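Local coordinates for periplasmic binding protein component of an ABC type zinc uptake transporter (Synechocystis sp., PDB 1PQ4) that probably captures zinc in the periplasm and delivers it to the membrane part of an ABC-type uptake transporter, at residues 183-186 / 187-190; 146-149 / 150-154. All coordinates share one frame; numbering follows the deposited sequence.

Contact 1 of 2, residues 183-186 / 187-190; sequences QILQ and PLPQ
L185 and L188 begin and close a type I beta turn that leads the chain out of helix 160-185 into the loop before strand 192-195. The bond across the turn is weak: L188 N gives its hydrogen to L185 O at 3.5 Å, though nearly straight at 161°. L185 O has a second donor, R191 NH2, which also bonds L188 O and so ties both ends of the turn to one guanidinium group. P187 lies in the middle of the turn, where it has no N-H to offer the helix. Its ring carbon CD lies instead 3.4 Å from Q183 O and 3.6 Å from I184 O, so carbon faces two carbonyl oxygens where an amide could have continued the helical bonding.

Among the side chains, L188 and L185 make the one apolar pairing across the turn. With CG beside its own backbone N and anti to the carbonyl carbon (chi1 -49°), L188 brings CG to 3.5 Å from L185 O. Methyl meets methyl beyond this, L188 CD1 lying 4.1 Å from L185 CD1 where the two leucines cross obliquely.

The buried side chain of L185 also packs on A281 of helix 273-288 and on Y207 and L209 in a loop, while I184 rests on A281 and A285 of the same helix. Farther along, Q190 OE1 accepts the backbone N-H of K192, joining the end of the loop to strand 192-195.

Contact 2 of 2, residues 146-149 / 150-154; sequences TTIA and KELAE
L152 N donates to I148 O at 2.8 Å, the shortest of the four backbone bonds linking 146-149 with 150-154, and approaches nearly in line with the carbonyl (C=O...N 160°). The same oxygen is lined by leucine carbon: with its chi1 of -73°, L152 sets CG beside its own N and 3.4 Å from I148 O. The two side chains then run side by side in the same direction. I148 turns CG2 anti to its backbone N, and this methyl meets L152 CD1 at 4.0 Å. Both residues lean on L16 of helix 10-20, and I148 reaches I19 as well. Replacing L152 with alanine is likely to leave I148 CG2 without this methyl neighbour and open a gap against L16.

The side carrying K150 and E151 is polar. E151 CG passes 3.3 Å from T147 O, which also accepts E151 N at 3.0 Å. The carboxylate has a long salt bridge with the adjacent lysine, K150 NZ to E151 OE1 at 3.9 Å. T147 OG1 bonds back to R143 O, and T146 OG1 likewise to K142 O, so both hydroxyls are satisfied within the helix.

A149 and A153 present just a methyl each, A149 packing on L167 and A153 on R160 of helix 160-185; R160 also makes a salt bridge with E154 OE2. The repeated i to i+4 bonding and the split between apolar and charged faces are those of an amphipathic alpha-helix, here wedged between helices 10-20 and 160-185.

Overall arrangement
Contact 2 lies within helix 138-155, and contact 1 at the far end of the next helix, 160-185. Their centres are about 35 Å apart and their nearest atoms about 22 Å, so they do not touch; the long helix 160-185 bridges that distance. It takes up A149 and A153 of contact 2 near its start and passes into the turn of contact 1 at its finish. Such a long helix joining two lobes is characteristic of this solute-binding protein family. Both contacts lie away from the zinc site of H37, H133 and H197: contact 2 is buried among helices, contact 1 is largely at the surface.

Contact 1 of 2, residues 183-186 / 187-190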
ATOM      1  N   GLN A 183     -15.896  -0.937  11.952  1.00 23.67           N
ATOM      2  CA  GLN A 183     -17.140  -0.298  12.381  1.00 27.46           C
ATOM      3  C   GLN A 183     -17.698   0.594  11.245  1.00 25.51           C
ATOM      4  O   GLN A 183     -18.894   0.627  10.978  1.00 24.35           O
ATOM      5  CB  GLN A 183     -16.906   0.546  13.634  1.00 30.34           C
ATOM      6  CG  GLN A 183     -16.642  -0.310  14.866  1.00 48.73           C
ATOM      7  CD  GLN A 183     -16.537   0.487  16.155  1.00 54.80           C
ATOM      8  OE1 GLN A 183     -15.740   1.428  16.264  1.00 54.81           O
ATOM      9  NE2 GLN A 183     -17.340   0.102  17.152  1.00 60.79           N
ATOM     10  N   ILE A 184     -16.815   1.319  10.594  1.00 21.67           N
ATOM     11  CA  ILE A 184     -17.205   2.160   9.464  1.00 21.78           C
ATOM     12  C   ILE A 184     -17.777   1.327   8.319  1.00 21.50           C
ATOM     13  O   ILE A 184     -18.800   1.684   7.748  1.00 22.57           O
ATOM     14  CB  ILE A 184     -15.972   2.965   8.942  1.00 20.64           C
ATOM     15  CG1 ILE A 184     -15.529   3.938  10.029  1.00 24.32           C
ATOM     16  CG2 ILE A 184     -16.282   3.668   7.594  1.00 20.42           C
ATOM     17  CD1 ILE A 184     -14.129   4.510   9.836  1.00 28.05           C
ATOM     18  N   LEU A 185     -17.144   0.192   7.993  1.00 17.39           N
ATOM     19  CA  LEU A 185     -17.571  -0.598   6.840  1.00 18.39           C
ATOM     20  C   LEU A 185     -18.563  -1.732   7.038  1.00 24.17           C
ATOM     21  O   LEU A 185     -19.193  -2.158   6.081  1.00 25.70           O
ATOM     22  CB  LEU A 185     -16.321  -1.204   6.153  1.00 19.18           C
ATOM     23  CG  LEU A 185     -15.394  -0.549   5.121  1.00 30.17           C
ATOM     24  CD1 LEU A 185     -15.838   0.820   4.761  1.00 18.48           C
ATOM     25  CD2 LEU A 185     -13.943  -0.602   5.586  1.00 22.36           C
ATOM     26  N   GLN A 186     -18.723  -2.258   8.241  1.00 26.51           N
ATOM     27  CA  GLN A 186     -19.639  -3.397   8.328  1.00 34.80           C
ATOM     28  C   GLN A 186     -21.118  -3.205   7.969  1.00 30.16           C
ATOM     29  O   GLN A 186     -21.716  -4.111   7.394  1.00 28.58           O
ATOM     30  CB  GLN A 186     -19.533  -4.094   9.691  1.00 40.45           C
ATOM     31  CG  GLN A 186     -18.173  -4.809   9.928  1.00 58.14           C
ATOM     32  CD  GLN A 186     -17.535  -5.442   8.660  1.00 66.42           C
ATOM     33  OE1 GLN A 186     -17.052  -4.734   7.761  1.00 65.76           O
ATOM     34  NE2 GLN A 186     -17.526  -6.778   8.602  1.00 68.69           N
ATOM     35  N   PRO A 187     -21.699  -2.008   8.212  1.00 28.89           N
ATOM     36  CA  PRO A 187     -23.120  -1.833   7.885  1.00 29.83           C
ATOM     37  C   PRO A 187     -23.510  -1.568   6.429  1.00 31.59           C
ATOM     38  O   PRO A 187     -24.675  -1.548   6.109  1.00 34.21           O
ATOM     39  CB  PRO A 187     -23.537  -0.695   8.822  1.00 30.13           C
ATOM     40  CG  PRO A 187     -22.323   0.203   8.798  1.00 33.42           C
ATOM     41  CD  PRO A 187     -21.153  -0.796   8.857  1.00 28.21           C
ATOM     42  N   LEU A 188     -22.551  -1.369   5.545  1.00 28.03           N
ATOM     43  CA  LEU A 188     -22.890  -1.110   4.151  1.00 27.14           C
ATOM     44  C   LEU A 188     -23.637  -2.243   3.479  1.00 26.50           C
ATOM     45  O   LEU A 188     -23.234  -3.385   3.554  1.00 29.27           O
ATOM     46  CB  LEU A 188     -21.625  -0.826   3.369  1.00 28.80           C
ATOM     47  CG  LEU A 188     -20.705   0.210   4.043  1.00 32.88           C
ATOM     48  CD1 LEU A 188     -19.531   0.486   3.111  1.00 25.29           C
ATOM     49  CD2 LEU A 188     -21.480   1.504   4.349  1.00 37.78           C
ATOM     50  N   PRO A 189     -24.763  -1.944   2.814  1.00 32.66           N
ATOM     51  CA  PRO A 189     -25.502  -3.017   2.132  1.00 27.14           C
ATOM     52  C   PRO A 189     -24.795  -3.264   0.812  1.00 30.39           C
ATOM     53  O   PRO A 189     -24.841  -4.360   0.294  1.00 36.75           O
ATOM     54  CB  PRO A 189     -26.897  -2.407   1.878  1.00 34.55           C
ATOM     55  CG  PRO A 189     -26.961  -1.212   2.799  1.00 39.25           C
ATOM     56  CD  PRO A 189     -25.534  -0.687   2.811  1.00 37.45           C
ATOM     57  N   GLN A 190     -24.173  -2.222   0.261  1.00 23.21           N
ATOM     58  CA  GLN A 190     -23.456  -2.300  -1.007  1.00 29.19           C
ATOM     59  C   GLN A 190     -21.991  -2.548  -0.634  1.00 29.98           C
ATOM     60  O   GLN A 190     -21.332  -1.733   0.035  1.00 28.77           O
ATOM     61  CB  GLN A 190     -23.611  -0.989  -1.808  1.00 34.33           C
ATOM     62  CG  GLN A 190     -22.780  -0.901  -3.120  1.00 37.90           C
ATOM     63  CD  GLN A 190     -23.011  -2.087  -4.051  1.00 40.01           C
ATOM     64  OE1 GLN A 190     -22.265  -3.063  -4.036  1.00 41.61           O
ATOM     65  NE2 GLN A 190     -24.063  -2.007  -4.865  1.00 45.17           N
TER

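Contact 2 of 2, residues 146-149 / 150-154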
ATOM      1  N   THR A 146       6.174  -6.593  12.861  1.00 13.48           N
ATOM      2  CA  THR A 146       6.905  -7.545  13.723  1.00 13.79           C
ATOM      3  C   THR A 146       8.247  -7.947  13.073  1.00 15.75           C
ATOM      4  O   THR A 146       9.283  -7.914  13.704  1.00 16.42           O
ATOM      5  CB  THR A 146       6.026  -8.751  13.986  1.00 17.18           C
ATOM      6  OG1 THR A 146       4.855  -8.288  14.652  1.00 17.77           O
ATOM      7  CG2 THR A 146       6.743  -9.806  14.864  1.00 20.04           C
ATOM      8  N   THR A 147       8.213  -8.251  11.781  1.00 15.54           N
ATOM      9  CA  THR A 147       9.399  -8.656  11.031  1.00 17.36           C
ATOM     10  C   THR A 147      10.372  -7.509  11.039  1.00 17.74           C
ATOM     11  O   THR A 147      11.561  -7.681  11.303  1.00 15.61           O
ATOM     12  CB  THR A 147       9.009  -9.042   9.575  1.00 19.73           C
ATOM     13  OG1 THR A 147       8.143 -10.188   9.603  1.00 20.47           O
ATOM     14  CG2 THR A 147      10.267  -9.352   8.717  1.00 19.93           C
ATOM     15  N   ILE A 148       9.888  -6.299  10.759  1.00 14.51           N
ATOM     16  CA  ILE A 148      10.817  -5.179  10.749  1.00 13.30           C
ATOM     17  C   ILE A 148      11.496  -4.923  12.102  1.00 12.09           C
ATOM     18  O   ILE A 148      12.728  -4.714  12.174  1.00 14.67           O
ATOM     19  CB  ILE A 148      10.083  -3.895  10.248  1.00 14.61           C
ATOM     20  CG1 ILE A 148       9.591  -4.113   8.793  1.00 17.61           C
ATOM     21  CG2 ILE A 148      11.015  -2.698  10.370  1.00 19.70           C
ATOM     22  CD1 ILE A 148       8.621  -3.053   8.278  1.00 28.05           C
ATOM     23  N   ALA A 149      10.709  -4.917  13.180  1.00 13.34           N
ATOM     24  CA  ALA A 149      11.270  -4.638  14.503  1.00 16.33           C
ATOM     25  C   ALA A 149      12.308  -5.715  14.858  1.00 16.29           C
ATOM     26  O   ALA A 149      13.378  -5.407  15.359  1.00 19.15           O
ATOM     27  CB  ALA A 149      10.147  -4.618  15.568  1.00 13.59           C
ATOM     28  N   LYS A 150      11.959  -6.972  14.595  1.00 16.31           N
ATOM     29  CA  LYS A 150      12.873  -8.096  14.885  1.00 20.47           C
ATOM     30  C   LYS A 150      14.175  -7.877  14.108  1.00 21.21           C
ATOM     31  O   LYS A 150      15.266  -8.022  14.665  1.00 21.80           O
ATOM     32  CB  LYS A 150      12.205  -9.431  14.474  1.00 25.21           C
ATOM     33  CG  LYS A 150      13.162 -10.638  14.438  1.00 43.23           C
ATOM     34  CD  LYS A 150      12.580 -11.834  13.670  1.00 53.47           C
ATOM     35  CE  LYS A 150      13.667 -12.884  13.362  1.00 62.53           C
ATOM     36  NZ  LYS A 150      14.876 -12.325  12.637  1.00 65.31           N
ATOM     37  N   GLU A 151      14.094  -7.502  12.823  1.00 22.25           N
ATOM     38  CA  GLU A 151      15.331  -7.281  12.088  1.00 20.87           C
ATOM     39  C   GLU A 151      16.101  -6.081  12.545  1.00 24.98           C
ATOM     40  O   GLU A 151      17.342  -6.118  12.559  1.00 23.71           O
ATOM     41  CB  GLU A 151      15.072  -7.200  10.592  1.00 24.94           C
ATOM     42  CG  GLU A 151      14.482  -8.477  10.095  1.00 28.93           C
ATOM     43  CD  GLU A 151      15.533  -9.517   9.708  1.00 39.49           C
ATOM     44  OE1 GLU A 151      16.550  -9.661  10.413  1.00 36.59           O
ATOM     45  OE2 GLU A 151      15.316 -10.195   8.688  1.00 45.24           O
ATOM     46  N   LEU A 152      15.407  -5.002  12.925  1.00 22.99           N
ATOM     47  CA  LEU A 152      16.114  -3.797  13.402  1.00 18.24           C
ATOM     48  C   LEU A 152      16.824  -4.067  14.745  1.00 16.33           C
ATOM     49  O   LEU A 152      17.898  -3.480  15.046  1.00 21.11           O
ATOM     50  CB  LEU A 152      15.144  -2.602  13.588  1.00 21.30           C
ATOM     51  CG  LEU A 152      14.642  -1.952  12.275  1.00 23.32           C
ATOM     52  CD1 LEU A 152      13.760  -0.725  12.573  1.00 21.98           C
ATOM     53  CD2 LEU A 152      15.873  -1.592  11.444  1.00 24.16           C
ATOM     54  N   ALA A 153      16.200  -4.895  15.586  1.00 20.58           N
ATOM     55  CA  ALA A 153      16.809  -5.221  16.888  1.00 23.23           C
ATOM     56  C   ALA A 153      18.098  -6.047  16.676  1.00 27.03           C
ATOM     57  O   ALA A 153      19.021  -5.959  17.473  1.00 28.05           O
ATOM     58  CB  ALA A 153      15.787  -6.003  17.787  1.00 20.21           C
ATOM     59  N   GLU A 154      18.150  -6.826  15.587  1.00 29.68           N
ATOM     60  CA  GLU A 154      19.333  -7.624  15.255  1.00 29.17           C
ATOM     61  C   GLU A 154      20.443  -6.714  14.756  1.00 32.65           C
ATOM     62  O   GLU A 154      21.616  -6.958  14.983  1.00 27.76           O
ATOM     63  CB  GLU A 154      19.006  -8.628  14.157  1.00 37.29           C
ATOM     64  CG  GLU A 154      18.043  -9.726  14.565  1.00 47.50           C
ATOM     65  CD  GLU A 154      18.636 -10.639  15.616  1.00 55.32           C
ATOM     66  OE1 GLU A 154      19.802 -11.063  15.435  1.00 55.83           O
ATOM     67  OE2 GLU A 154      17.937 -10.933  16.613  1.00 56.71           O
TER